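Local coordinates for ABC-type branched-chain amino acid transport systems periplasmic component-like protein (Thermomonospora curvata, PDB 4N03) that is a substrate-binding protein of the leucine-binding protein family that holds palmitic acid and probably delivers fatty acids to an ABC transporter, at residues 172-177 with 202-207; 43-48 with 231-236; 27-32 with 99-104; 21-26 with 71-76; 342-347 with 360-365. One frame throughout, in Å; residues are numbered along the deposited sequence. Where two conformers were deposited one is given.

Contact 1: 172-177 with 202-207; sequences GHVYFE and LPIKPT
Neighbouring parallel strands of a beta-alpha-beta crossover unit meet where Val174, Tyr175 and Phe176 lie beside Leu202, Pro203 and Ile204. Helix 179-195 connects the two strands, and 198-204 is an outermost strand of the mixed sheet in this lobe of the periplasmic-binding-protein fold. The backbones bond alternately. Leu202 N gives to His173 O, Tyr175 N to Leu202 O, Ile204 N to Tyr175 O at 2.8 Å, and Glu177 N to Ile204 O at 3.0 Å. Proline, without an N-H, suits position 203, because the bonding pattern passes over its nitrogen.

Val174, Phe176, Leu202 and Ile204 point to one face of the sheet. Val174 CG1 touches Ile204 CD1 at 3.8 Å, and helices 212-220 and 232-244 cover this layer. Ile204 CG1 stands between its own backbone N and carbonyl carbon (chi1 59°), which carries CD1 to the edge of the Phe176 ring, 3.7 Å from Phe176 CD1. Pro206 covers a face of that ring, its CG 3.9 Å from the Phe176 centroid and nearly on the ring normal. A flat ring can thus take an aliphatic branch at its rim and a proline above it.

On the other face Pro203 CA makes a CH-pi contact with the Tyr175 ring, offset toward the rim, and Pro203 CB lies 3.4 Å from Tyr175 OH. Past the strand ends, near solvent and in the conformer described, Lys205 NZ forms a salt bridge with Glu177 OE1 (3.0 Å), approaching from above the carboxylate plane.

Contact 2: 43-48 with 231-236; sequences TGVYAP and GPQQAA. With PLM (palmitic acid), chain B.
Tyr46 is wedged between bound palmitic acid and the start of helix 232-244. Carbon C4 of the palmitic acid (PLM) sits over the centre of one ring face, 3.7 Å from Tyr46 CZ, and a flat aromatic surface suits a methylene chain. From the protein side Gly231 CA approaches Tyr46 OH to 3.6 Å, while Pro232 CD lies 3.8 Å from Tyr46 CE1. Glycine fits at 231 because this position faces both Val45 and the tyrosine ring, and with no side chain it lets them come close to the backbone. In the conformer described, Val45 CG2 is anti to its backbone N (chi1 72° for CG1) and touches Gln234 OE1 at 3.6 Å.

The two backbones are joined by a water that donates to Val45 O at 2.7 Å and accepts from Gln233 N at 2.9 Å, so the water gives the Gln233 N-H, in the first helical turn, an acceptor. Gln234, bent at chi2 (84°), folds back so that its OE1 accepts from Gly231 N at 3.0 Å. A side chain three residues on thus takes up the N-H of the N-cap residue.

Further out, Tyr46 OH is hydrogen-bonded to Ser256 OG, and Tyr84 meets the Tyr46 ring edge-to-face. Tyr84, with Tyr148 and Ser109, also hydrogen-bonds the palmitic acid. The type I turn from Gly44 to Ala47 leads into helix 47-66, so the contact sets the starts of helices 47-66 and 232-244 against each other, with Phe176 of strand 170-176 packed beside them.

Contact 3: 27-32 with 99-104; sequences PGVTDK and NVLAIP
Val29 CG2 lies anti to its carbonyl carbon, while Leu101 CG lies anti to the backbone N (chi1 180°) and a chi2 of 65° turns Leu101 CD2 to Val29 CG2, 3.8 Å away. The contact lies beside the four-stranded parallel sheet of one lobe of the periplasmic-binding-protein fold. Segment 27-32 is the loop leading into strand 33-40, and segment 99-104 runs into the start of its sheet neighbour, strand 103-107.

The CA atoms come closest at Gly28 and Val100, 4.0 Å apart, and Gly28 CA is 3.4 Å from Asn99 O. Glycine suits this place twice over: its phi of 78° lies in the left-handed region, and the direction a side chain would take runs straight into the Val100-Leu101 peptide. Both segments reach strand 33-40, since Gly28 and Leu101 each form a backbone hydrogen bond with Lys35.

No hydrogen bond crosses directly between the segments. Two carbonyls of 99-104, Val100 O and Leu101 O, accept from Arg336 of helix 336-343. Leucine at 101 is apt because its side chain also meets Leu325 and Leu339, continuing the apolar layer begun by Val29. Pro27 presents its carbonyl to the same residue, Pro27 O resting 3.1 Å from Leu101 CA and 3.3 Å from Leu101 CB.

Contact 4: 21-26 with 71-76; sequences DGVKQG and CGRTIE
Arg73 dominates this contact, its guanidinium holding Asp21 in an end-on, two-nitrogen salt bridge. Arg73 NH1 reaches Asp21 OD2 at 2.8 Å on the syn lone pair, and Arg73 NH2 reaches Asp21 OD1 at 2.9 Å almost straight (174°). Carboxylate and guanidinium are turned 36° from each other, so the fork is twisted. NH2 spends its second hydrogen on Gln25 OE1, at 2.8 Å and in the plane of the amide carbonyl, although the amide itself stands nearly perpendicular to the guanidinium. With Arg73 NE bonded to Thr30 O and NH1 also making a weak bond to Cys71 O, each guanidinium nitrogen has a partner, which fixes the rotation of the group. Arginine suits a largely buried place such as this because its flat end can serve several acceptors at once.

Asp21 is held in turn by its own segment: CG lies between the backbone N and carbonyl carbon (chi1 59°), and OD1 accepts from Val23 N at 3.2 Å, closing an Asx turn. Val23 N and Arg73 NH2 come to that oxygen from opposite faces of the carboxylate.

Val23 lies over one face of the guanidinium, its CB 3.9 Å from Arg73 NH2, while Val23 CG2 touches Cys71 SG at 3.8 Å. A compact branched residue can thus pack against both the arginine and the sulfur. Cys71 forms a disulfide with Cys329 of helix 309-330. The contact ties the two-stranded parallel sheet of 24-25 and 333-334 to the start of strand 74-81, which lies beside strand 33-40 in the four-stranded parallel sheet.

Contact 5: 342-347 with 360-365; sequences AHRSEA and TYFDKP
Arg344 and Phe362 make the main side-chain contact between the type I turn His343-Glu346, following helix 336-343, and the loop before strand 370-375. The arginine bends sharply at its second torsion (chi2 -90°), which folds the guanidinium across the phenylalanine. Phe362 CG stands between its backbone N and carbonyl carbon (chi1 42°), on a CB that points toward the turn. Phe362 CD1 then lies over the centre of one guanidinium face, 3.5 Å from Arg344 NE, and His343 CD2 lies over the opposite face, displaced toward the rim. The planes of guanidinium and phenyl ring are 45° apart, so they do not stack in parallel. Arginine suits this place because its faces can pack against rings while its N-H groups bond to backbone carbonyls: NE donates to Lys139 O and NH1 to Phe359 O.

Ser345 OG folds back to Ala342 O at 2.8 Å, a use of a short hydroxyl side chain just after the helix.

Thr360 divides its two branches. OG1 bonds to Asn358 OD1, whereas CG2, anti to the carbonyl carbon, packs 3.7 Å from Ala347 CB. Arg344 O is met by the same threonine, at 3.4 Å from Thr360 CG2 and 3.5 Å from Thr360 CA.

Contact 2 is buried and contact 5 lies at the surface, with the other three partly buried. Contacts 1 and 2 touch each other near the palmitic acid: Phe176 packs on Gln234 and Tyr46, and Gln234 NE2 bonds weakly to Pro206 O, so aromatic and polar contacts mix where the edge of the seven-stranded sheet meets two helix starts. Contacts 3 and 4 also adjoin, on the opposite side of the chain's centre from contact 1, and both reach the four-stranded sheet; contact 3 is mostly backbone and aliphatic, contact 4 a charged network. Only contact 1 has backbone hydrogen bonds between its segments. Contact 2 uses a water instead, and contact 5 relies on Arg344 against Phe362 and Thr360 against the turn.

Contact 1: 172-177 with 202-207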
# COMPACT_ATOMS: atom_id res chain seq x y z
N GLY A 172 -20.37 -3.37 -9.91
CA GLY A 172 -20.41 -1.95 -9.61
C GLY A 172 -19.19 -1.54 -8.86
O GLY A 172 -19.00 -2.04 -7.75
N HIS A 173 -18.40 -0.61 -9.39
CA HIS A 173 -17.13 -0.23 -8.77
C HIS A 173 -17.19 1.21 -8.34
O HIS A 173 -17.29 2.14 -9.15
CB HIS A 173 -16.00 -0.48 -9.77
CG HIS A 173 -14.64 -0.47 -9.13
ND1 HIS A 173 -13.56 -1.03 -9.76
CD2 HIS A 173 -14.21 0.02 -7.93
CE1 HIS A 173 -12.51 -0.87 -8.98
NE2 HIS A 173 -12.87 -0.24 -7.86
N VAL A 174 -17.18 1.41 -7.03
CA VAL A 174 -17.13 2.71 -6.40
C VAL A 174 -15.68 3.04 -6.20
O VAL A 174 -14.96 2.24 -5.54
CB VAL A 174 -17.86 2.68 -5.03
CG1 VAL A 174 -17.73 4.02 -4.32
CG2 VAL A 174 -19.33 2.31 -5.19
N TYR A 175 -15.17 4.17 -6.70
CA TYR A 175 -13.72 4.38 -6.72
C TYR A 175 -13.36 5.81 -6.48
O TYR A 175 -13.99 6.74 -7.07
CB TYR A 175 -13.15 3.84 -8.08
CG TYR A 175 -13.55 4.67 -9.30
CD1 TYR A 175 -14.77 4.49 -9.94
CD2 TYR A 175 -12.72 5.68 -9.74
CE1 TYR A 175 -15.14 5.32 -11.02
CE2 TYR A 175 -13.09 6.49 -10.83
CZ TYR A 175 -14.30 6.31 -11.44
OH TYR A 175 -14.67 7.18 -12.48
N PHE A 176 -12.27 6.05 -5.75
CA PHE A 176 -11.69 7.34 -5.62
C PHE A 176 -11.18 7.78 -7.00
O PHE A 176 -10.33 7.14 -7.60
CB PHE A 176 -10.51 7.34 -4.65
CG PHE A 176 -10.80 7.38 -3.17
CD1 PHE A 176 -12.05 7.53 -2.65
CD2 PHE A 176 -9.74 7.31 -2.29
CE1 PHE A 176 -12.24 7.61 -1.27
CE2 PHE A 176 -9.91 7.36 -0.91
CZ PHE A 176 -11.16 7.50 -0.42
N GLU A 177 -11.65 8.92 -7.47
CA GLU A 177 -11.23 9.47 -8.74
C GLU A 177 -9.71 9.63 -8.79
O GLU A 177 -9.05 9.98 -7.79
CB GLU A 177 -11.97 10.82 -8.98
CG GLU A 177 -11.66 11.91 -7.97
CD GLU A 177 -12.15 13.31 -8.28
OE1 GLU A 177 -13.04 13.50 -9.09
OE2 GLU A 177 -11.60 14.25 -7.66
N LEU A 202 -18.79 4.27 -10.44
CA LEU A 202 -19.27 5.30 -9.52
C LEU A 202 -18.09 6.04 -8.97
O LEU A 202 -17.52 5.62 -7.93
CB LEU A 202 -20.11 4.65 -8.40
CG LEU A 202 -21.51 4.20 -8.74
CD1 LEU A 202 -22.20 3.54 -7.59
CD2 LEU A 202 -22.40 5.40 -9.07
N PRO A 203 -17.66 7.14 -9.53
CA PRO A 203 -16.56 7.91 -8.98
C PRO A 203 -16.95 8.64 -7.69
O PRO A 203 -18.06 9.15 -7.58
CB PRO A 203 -16.24 8.93 -10.05
CG PRO A 203 -17.51 9.07 -10.80
CD PRO A 203 -18.16 7.72 -10.80
N ILE A 204 -16.03 8.68 -6.73
CA ILE A 204 -16.21 9.39 -5.47
C ILE A 204 -14.90 10.12 -5.18
O ILE A 204 -13.87 9.93 -5.78
CB ILE A 204 -16.66 8.51 -4.31
CG1 ILE A 204 -15.67 7.40 -4.05
CG2 ILE A 204 -18.05 7.93 -4.54
CD1 ILE A 204 -15.71 6.82 -2.66
N LYS A 205 -14.98 10.97 -4.19
CA LYS A 205 -13.81 11.67 -3.64
C LYS A 205 -13.57 11.22 -2.19
O LYS A 205 -14.48 10.77 -1.54
CB LYS A 205 -14.05 13.18 -3.70
CG LYS A 205 -14.14 13.73 -5.14
CD LYS A 205 -14.39 15.25 -5.21
CE LYS A 205 -14.40 15.86 -6.65
NZ LYS A 205 -15.16 15.19 -7.79
N PRO A 206 -12.35 11.43 -1.68
CA PRO A 206 -12.05 11.02 -0.31
C PRO A 206 -12.87 11.76 0.74
O PRO A 206 -13.08 11.23 1.82
CB PRO A 206 -10.56 11.31 -0.20
CG PRO A 206 -10.05 11.27 -1.58
CD PRO A 206 -11.14 11.86 -2.39
N THR A 207 -13.38 12.92 0.37
CA THR A 207 -14.25 13.73 1.22
C THR A 207 -15.72 13.29 1.19
O THR A 207 -16.58 13.87 1.87
CB THR A 207 -14.11 15.21 0.81
OG1 THR A 207 -14.17 15.33 -0.60
CG2 THR A 207 -12.81 15.79 1.34

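Contact 2: 43-48 with 231-236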
# COMPACT_ATOMS: atom_id res chain seq x y z
N THR A 43 -4.11 12.28 9.70
CA THR A 43 -5.29 13.04 10.07
C THR A 43 -6.50 12.88 9.16
O THR A 43 -7.61 13.14 9.57
CB THR A 43 -4.96 14.52 10.22
OG1 THR A 43 -4.28 15.00 9.06
CG2 THR A 43 -4.19 14.79 11.50
N GLY A 44 -6.28 12.47 7.91
CA GLY A 44 -7.34 12.31 6.93
C GLY A 44 -7.93 10.94 6.91
O GLY A 44 -7.90 10.19 7.90
N VAL A 45 -8.44 10.55 5.73
CA VAL A 45 -9.14 9.28 5.59
C VAL A 45 -8.26 8.07 5.95
O VAL A 45 -8.77 7.04 6.29
CB VAL A 45 -9.79 9.16 4.22
CG1 VAL A 45 -8.74 8.95 3.16
CG2 VAL A 45 -10.80 7.99 4.17
N TYR A 46 -6.94 8.20 5.82
CA TYR A 46 -6.04 7.09 6.13
C TYR A 46 -5.33 7.22 7.48
O TYR A 46 -4.45 6.44 7.75
CB TYR A 46 -5.05 6.86 5.00
CG TYR A 46 -5.74 6.29 3.80
CD1 TYR A 46 -6.28 5.05 3.85
CD2 TYR A 46 -5.90 7.02 2.63
CE1 TYR A 46 -6.96 4.49 2.78
CE2 TYR A 46 -6.57 6.47 1.52
CZ TYR A 46 -7.10 5.22 1.61
OH TYR A 46 -7.72 4.64 0.54
N ALA A 47 -5.75 8.16 8.32
CA ALA A 47 -5.09 8.42 9.61
C ALA A 47 -4.62 7.18 10.41
O ALA A 47 -3.48 7.13 10.77
CB ALA A 47 -5.99 9.29 10.50
N PRO A 48 -5.49 6.18 10.65
CA PRO A 48 -4.98 5.12 11.55
C PRO A 48 -3.93 4.26 10.83
O PRO A 48 -3.04 3.70 11.46
CB PRO A 48 -6.22 4.28 11.84
CG PRO A 48 -7.14 4.51 10.68
CD PRO A 48 -6.91 5.98 10.34
N GLY A 231 -11.24 4.33 1.23
CA GLY A 231 -10.63 4.11 2.52
C GLY A 231 -11.59 3.52 3.49
O GLY A 231 -12.73 3.14 3.19
N PRO A 232 -11.13 3.36 4.75
CA PRO A 232 -11.93 2.68 5.76
C PRO A 232 -13.31 3.30 5.99
O PRO A 232 -14.29 2.58 6.09
CB PRO A 232 -11.04 2.77 7.03
CG PRO A 232 -9.64 2.84 6.51
CD PRO A 232 -9.76 3.64 5.23
N GLN A 233 -13.37 4.62 6.06
CA GLN A 233 -14.65 5.28 6.30
C GLN A 233 -15.68 4.93 5.24
O GLN A 233 -16.85 4.63 5.53
CB GLN A 233 -14.46 6.79 6.35
CG GLN A 233 -15.74 7.61 6.32
CD GLN A 233 -15.45 9.09 6.25
OE1 GLN A 233 -16.05 9.87 6.98
NE2 GLN A 233 -14.58 9.49 5.36
N GLN A 234 -15.28 4.94 3.97
CA GLN A 234 -16.18 4.59 2.87
C GLN A 234 -16.58 3.14 2.94
O GLN A 234 -17.74 2.80 2.66
CB GLN A 234 -15.62 4.93 1.51
CG GLN A 234 -15.48 6.42 1.27
CD GLN A 234 -14.23 7.07 1.79
OE1 GLN A 234 -13.25 6.40 2.07
NE2 GLN A 234 -14.26 8.40 1.89
N ALA A 235 -15.65 2.26 3.27
CA ALA A 235 -15.98 0.84 3.39
C ALA A 235 -17.03 0.60 4.46
O ALA A 235 -17.98 -0.15 4.24
CB ALA A 235 -14.74 0.02 3.70
N ALA A 236 -16.86 1.21 5.64
CA ALA A 236 -17.83 1.03 6.72
C ALA A 236 -19.20 1.50 6.27
O ALA A 236 -20.21 0.87 6.56
CB ALA A 236 -17.38 1.74 7.97
C1 PLM B . -3.80 5.51 -2.57
O1 PLM B . -3.11 4.78 -3.33
O2 PLM B . -3.90 6.75 -2.68
C2 PLM B . -4.42 4.88 -1.35
C3 PLM B . -3.29 4.79 -0.23
C4 PLM B . -3.70 3.99 0.97
C5 PLM B . -2.66 3.97 2.04
C6 PLM B . -2.90 3.09 3.29
C7 PLM B . -2.30 1.71 3.09
C8 PLM B . -2.63 0.69 4.15
C9 PLM B . -1.80 -0.58 4.12
CA PLM B . -2.38 -1.72 3.26
CB PLM B . -1.26 -2.82 3.09
CC PLM B . -1.03 -3.18 1.59
CD PLM B . 0.33 -3.78 1.29
CE PLM B . 0.62 -4.12 -0.16
CF PLM B . 2.14 -4.10 -0.42
CG PLM B . 2.85 -5.41 -0.10
O HOH W 1 -11.25 6.36 7.13

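Contact 3: 27-32 with 99-104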
# COMPACT_ATOMS: atom_id res chain seq x y z
N PRO A 27 22.78 14.19 0.45
CA PRO A 27 21.85 14.98 1.28
C PRO A 27 21.28 14.17 2.43
O PRO A 27 20.95 13.01 2.28
CB PRO A 27 20.77 15.43 0.28
CG PRO A 27 21.37 15.25 -1.04
CD PRO A 27 22.37 14.15 -0.97
N GLY A 28 21.17 14.80 3.60
CA GLY A 28 20.66 14.12 4.74
C GLY A 28 21.64 13.18 5.45
O GLY A 28 21.30 12.59 6.46
N VAL A 29 22.88 13.09 4.97
CA VAL A 29 23.85 12.18 5.55
C VAL A 29 24.97 12.99 6.13
O VAL A 29 25.55 13.83 5.47
CB VAL A 29 24.43 11.22 4.52
CG1 VAL A 29 25.36 10.22 5.19
CG2 VAL A 29 23.31 10.46 3.84
N THR A 30 25.26 12.76 7.41
CA THR A 30 26.42 13.35 8.07
C THR A 30 27.31 12.26 8.55
O THR A 30 27.07 11.09 8.35
CB THR A 30 25.97 14.24 9.25
OG1 THR A 30 25.35 13.41 10.21
CG2 THR A 30 25.05 15.33 8.77
N ASP A 31 28.36 12.65 9.29
CA ASP A 31 29.30 11.67 9.83
C ASP A 31 28.69 10.73 10.89
O ASP A 31 29.22 9.65 11.12
CB ASP A 31 30.61 12.35 10.33
CG ASP A 31 30.37 13.47 11.35
OD1 ASP A 31 29.26 13.60 11.87
OD2 ASP A 31 31.35 14.19 11.67
N LYS A 32 27.55 11.09 11.46
CA LYS A 32 26.93 10.28 12.53
C LYS A 32 25.47 9.91 12.30
O LYS A 32 24.92 9.13 13.06
CB LYS A 32 27.04 10.99 13.89
CG LYS A 32 28.46 11.07 14.42
CD LYS A 32 28.51 11.85 15.73
CE LYS A 32 28.72 13.35 15.52
NZ LYS A 32 27.47 14.14 15.33
N ASN A 99 17.22 17.86 2.57
CA ASN A 99 17.73 17.51 3.92
C ASN A 99 17.48 16.09 4.38
O ASN A 99 17.80 15.75 5.51
CB ASN A 99 17.26 18.48 5.03
CG ASN A 99 15.75 18.61 5.14
OD1 ASN A 99 15.08 17.83 5.81
ND2 ASN A 99 15.21 19.65 4.50
N VAL A 100 16.92 15.25 3.50
CA VAL A 100 16.79 13.83 3.74
C VAL A 100 17.44 13.09 2.58
O VAL A 100 17.44 13.58 1.44
CB VAL A 100 15.33 13.35 3.95
CG1 VAL A 100 14.66 14.09 5.10
CG2 VAL A 100 14.49 13.47 2.71
N LEU A 101 17.93 11.91 2.82
CA LEU A 101 18.56 11.14 1.77
C LEU A 101 17.55 10.47 0.86
O LEU A 101 17.78 10.41 -0.38
CB LEU A 101 19.49 10.08 2.40
CG LEU A 101 20.21 9.19 1.36
CD1 LEU A 101 21.19 9.94 0.50
CD2 LEU A 101 20.96 8.09 2.11
N ALA A 102 16.50 9.93 1.45
CA ALA A 102 15.49 9.12 0.78
C ALA A 102 14.18 9.30 1.55
O ALA A 102 14.18 9.81 2.68
CB ALA A 102 15.91 7.66 0.80
N ILE A 103 13.09 8.85 0.93
CA ILE A 103 11.73 8.90 1.49
C ILE A 103 11.18 7.49 1.49
O ILE A 103 10.56 7.04 0.53
CB ILE A 103 10.82 9.86 0.73
CG1 ILE A 103 11.39 11.26 0.83
CG2 ILE A 103 9.44 9.78 1.31
CD1 ILE A 103 10.60 12.29 0.03
N PRO A 104 11.41 6.74 2.60
CA PRO A 104 10.96 5.36 2.65
C PRO A 104 9.51 5.10 2.97
O PRO A 104 9.08 3.97 2.99
CB PRO A 104 11.83 4.75 3.73
CG PRO A 104 12.10 5.89 4.67
CD PRO A 104 12.34 7.03 3.72

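Contact 4: 21-26 with 71-76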
# COMPACT_ATOMS: atom_id res chain seq x y z
N ASP A 21 35.10 7.95 7.73
CA ASP A 21 35.23 6.56 7.40
C ASP A 21 35.40 6.33 5.89
O ASP A 21 35.36 5.19 5.46
CB ASP A 21 34.04 5.76 7.97
CG ASP A 21 32.72 6.23 7.44
OD1 ASP A 21 32.63 7.25 6.70
OD2 ASP A 21 31.74 5.54 7.80
N GLY A 22 35.56 7.40 5.11
CA GLY A 22 35.67 7.30 3.64
C GLY A 22 34.35 7.09 2.88
O GLY A 22 34.37 6.88 1.65
N VAL A 23 33.23 7.20 3.56
CA VAL A 23 31.94 7.00 2.94
C VAL A 23 31.44 8.32 2.39
O VAL A 23 31.36 9.32 3.08
CB VAL A 23 30.94 6.37 3.94
CG1 VAL A 23 29.55 6.33 3.35
CG2 VAL A 23 31.44 5.02 4.42
N LYS A 24 31.07 8.31 1.10
CA LYS A 24 30.48 9.49 0.49
C LYS A 24 29.10 9.77 1.08
O LYS A 24 28.33 8.86 1.33
CB LYS A 24 30.37 9.31 -1.03
CG LYS A 24 31.70 9.21 -1.77
CD LYS A 24 31.48 8.80 -3.23
CE LYS A 24 32.77 8.57 -3.99
NZ LYS A 24 32.48 7.67 -5.13
N GLN A 25 28.84 11.04 1.36
CA GLN A 25 27.64 11.45 2.06
C GLN A 25 26.77 12.36 1.19
O GLN A 25 27.13 13.48 0.94
CB GLN A 25 28.03 12.16 3.37
CG GLN A 25 28.88 11.28 4.30
CD GLN A 25 29.36 11.94 5.59
OE1 GLN A 25 29.72 11.21 6.51
NE2 GLN A 25 29.42 13.22 5.68
N GLY A 26 25.58 11.89 0.84
CA GLY A 26 24.64 12.71 0.10
C GLY A 26 23.81 13.57 1.00
O GLY A 26 24.08 13.68 2.22
N CYS A 71 26.57 1.76 8.82
CA CYS A 71 27.82 2.47 8.51
C CYS A 71 28.18 3.36 9.74
O CYS A 71 28.73 4.43 9.58
CB CYS A 71 27.65 3.25 7.12
SG CYS A 71 28.82 2.65 5.86
N GLY A 72 27.84 2.91 10.97
CA GLY A 72 28.06 3.67 12.18
C GLY A 72 27.23 4.94 12.36
O GLY A 72 27.51 5.79 13.25
N ARG A 73 26.19 5.07 11.54
CA ARG A 73 25.35 6.22 11.55
C ARG A 73 23.93 5.85 12.02
O ARG A 73 23.38 4.81 11.66
CB ARG A 73 25.28 6.81 10.14
CG ARG A 73 26.62 7.43 9.70
CD ARG A 73 26.61 7.75 8.21
NE ARG A 73 27.82 8.39 7.76
CZ ARG A 73 28.97 7.77 7.52
NH1 ARG A 73 29.10 6.48 7.65
NH2 ARG A 73 30.00 8.47 7.07
N THR A 74 23.38 6.73 12.83
CA THR A 74 22.03 6.55 13.36
C THR A 74 21.00 7.00 12.32
O THR A 74 21.16 8.03 11.74
CB THR A 74 21.81 7.35 14.66
OG1 THR A 74 21.85 8.76 14.40
CG2 THR A 74 22.85 7.07 15.66
N ILE A 75 19.94 6.22 12.19
CA ILE A 75 18.85 6.59 11.28
C ILE A 75 17.87 7.48 12.04
O ILE A 75 17.42 7.12 13.14
CB ILE A 75 18.14 5.33 10.76
CG1 ILE A 75 19.10 4.52 9.89
CG2 ILE A 75 16.89 5.72 9.96
CD1 ILE A 75 18.55 3.20 9.41
N GLU A 76 17.56 8.65 11.48
CA GLU A 76 16.58 9.60 12.01
C GLU A 76 15.51 9.81 10.95
O GLU A 76 15.81 10.35 9.87
CB GLU A 76 17.25 10.97 12.24
CG GLU A 76 16.34 12.13 12.66
CD GLU A 76 17.03 13.49 12.64
OE1 GLU A 76 18.21 13.56 13.05
OE2 GLU A 76 16.41 14.49 12.24

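Contact 5: 342-347 with 360-365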
# COMPACT_ATOMS: atom_id res chain seq x y z
N ALA A 342 22.16 0.32 -5.12
CA ALA A 342 22.11 -0.76 -4.12
C ALA A 342 20.71 -1.37 -4.11
O ALA A 342 20.56 -2.58 -4.16
CB ALA A 342 22.48 -0.25 -2.74
N HIS A 343 19.67 -0.53 -4.08
CA HIS A 343 18.32 -1.05 -4.08
C HIS A 343 18.02 -1.89 -5.35
O HIS A 343 17.50 -2.99 -5.30
CB HIS A 343 17.30 0.11 -4.01
CG HIS A 343 15.90 -0.38 -4.12
ND1 HIS A 343 15.32 -1.25 -3.24
CD2 HIS A 343 15.00 -0.19 -5.12
CE1 HIS A 343 14.10 -1.53 -3.64
NE2 HIS A 343 13.88 -0.90 -4.79
N ARG A 344 18.35 -1.34 -6.51
CA ARG A 344 17.97 -1.90 -7.82
C ARG A 344 18.85 -3.06 -8.22
O ARG A 344 18.66 -3.60 -9.32
CB ARG A 344 18.01 -0.86 -8.92
CG ARG A 344 16.98 0.24 -8.77
CD ARG A 344 15.70 -0.05 -9.45
NE ARG A 344 14.63 0.88 -9.14
CZ ARG A 344 13.40 0.52 -8.84
NH1 ARG A 344 13.04 -0.73 -8.81
NH2 ARG A 344 12.48 1.45 -8.62
N SER A 345 19.82 -3.43 -7.38
CA SER A 345 20.60 -4.65 -7.55
C SER A 345 19.90 -5.88 -7.03
O SER A 345 20.34 -6.99 -7.33
CB SER A 345 21.99 -4.48 -6.95
OG SER A 345 21.96 -4.53 -5.52
N GLU A 346 18.78 -5.72 -6.34
CA GLU A 346 18.10 -6.87 -5.69
C GLU A 346 17.03 -7.46 -6.53
O GLU A 346 15.95 -6.83 -6.74
CB GLU A 346 17.51 -6.36 -4.36
CG GLU A 346 16.72 -7.39 -3.58
CD GLU A 346 17.56 -8.59 -3.23
OE1 GLU A 346 17.54 -9.59 -3.95
OE2 GLU A 346 18.27 -8.56 -2.20
N ALA A 347 17.27 -8.60 -7.12
CA ALA A 347 16.32 -9.34 -7.95
C ALA A 347 15.40 -10.29 -7.21
O ALA A 347 14.43 -10.80 -7.76
CB ALA A 347 17.05 -10.11 -9.04
N THR A 360 14.76 -5.21 -9.51
CA THR A 360 15.66 -4.78 -10.62
C THR A 360 14.94 -4.02 -11.77
O THR A 360 15.59 -3.40 -12.58
CB THR A 360 16.44 -5.91 -11.22
OG1 THR A 360 15.51 -6.84 -11.74
CG2 THR A 360 17.26 -6.61 -10.21
N TYR A 361 13.65 -4.22 -11.82
CA TYR A 361 12.87 -3.51 -12.82
C TYR A 361 11.81 -2.65 -12.26
O TYR A 361 11.53 -2.69 -11.03
CB TYR A 361 12.25 -4.51 -13.71
CG TYR A 361 11.33 -5.45 -13.02
CD1 TYR A 361 10.15 -4.99 -12.49
CD2 TYR A 361 11.66 -6.78 -12.83
CE1 TYR A 361 9.25 -5.84 -11.87
CE2 TYR A 361 10.75 -7.65 -12.24
CZ TYR A 361 9.56 -7.17 -11.75
OH TYR A 361 8.72 -8.03 -11.17
N PHE A 362 11.29 -1.79 -13.09
CA PHE A 362 10.27 -0.84 -12.65
C PHE A 362 9.32 -0.50 -13.83
O PHE A 362 8.58 0.46 -13.72
CB PHE A 362 10.90 0.42 -12.00
CG PHE A 362 12.12 0.96 -12.68
CD1 PHE A 362 13.35 0.45 -12.41
CD2 PHE A 362 12.02 1.96 -13.68
CE1 PHE A 362 14.47 0.91 -13.08
CE2 PHE A 362 13.15 2.45 -14.29
CZ PHE A 362 14.35 1.90 -14.03
N ASP A 363 9.31 -1.38 -14.83
CA ASP A 363 8.41 -1.24 -15.96
C ASP A 363 7.25 -2.20 -15.89
O ASP A 363 6.56 -2.42 -16.91
CB ASP A 363 9.16 -1.45 -17.29
CG ASP A 363 9.73 -2.82 -17.43
OD1 ASP A 363 10.35 -3.34 -16.47
OD2 ASP A 363 9.57 -3.43 -18.49
N LYS A 364 7.03 -2.79 -14.72
CA LYS A 364 5.98 -3.77 -14.46
C LYS A 364 5.92 -3.98 -12.94
O LYS A 364 6.87 -3.56 -12.27
CB LYS A 364 6.30 -5.09 -15.20
CG LYS A 364 7.64 -5.69 -14.84
CD LYS A 364 8.19 -6.68 -15.88
CE LYS A 364 9.73 -6.59 -15.94
NZ LYS A 364 10.64 -7.43 -16.81
N PRO A 365 4.88 -4.61 -12.45
CA PRO A 365 4.80 -4.73 -10.99
C PRO A 365 5.88 -5.66 -10.44
O PRO A 365 6.30 -6.61 -11.07
CB PRO A 365 3.42 -5.34 -10.79
CG PRO A 365 2.64 -4.89 -12.02
CD PRO A 365 3.64 -5.02 -13.10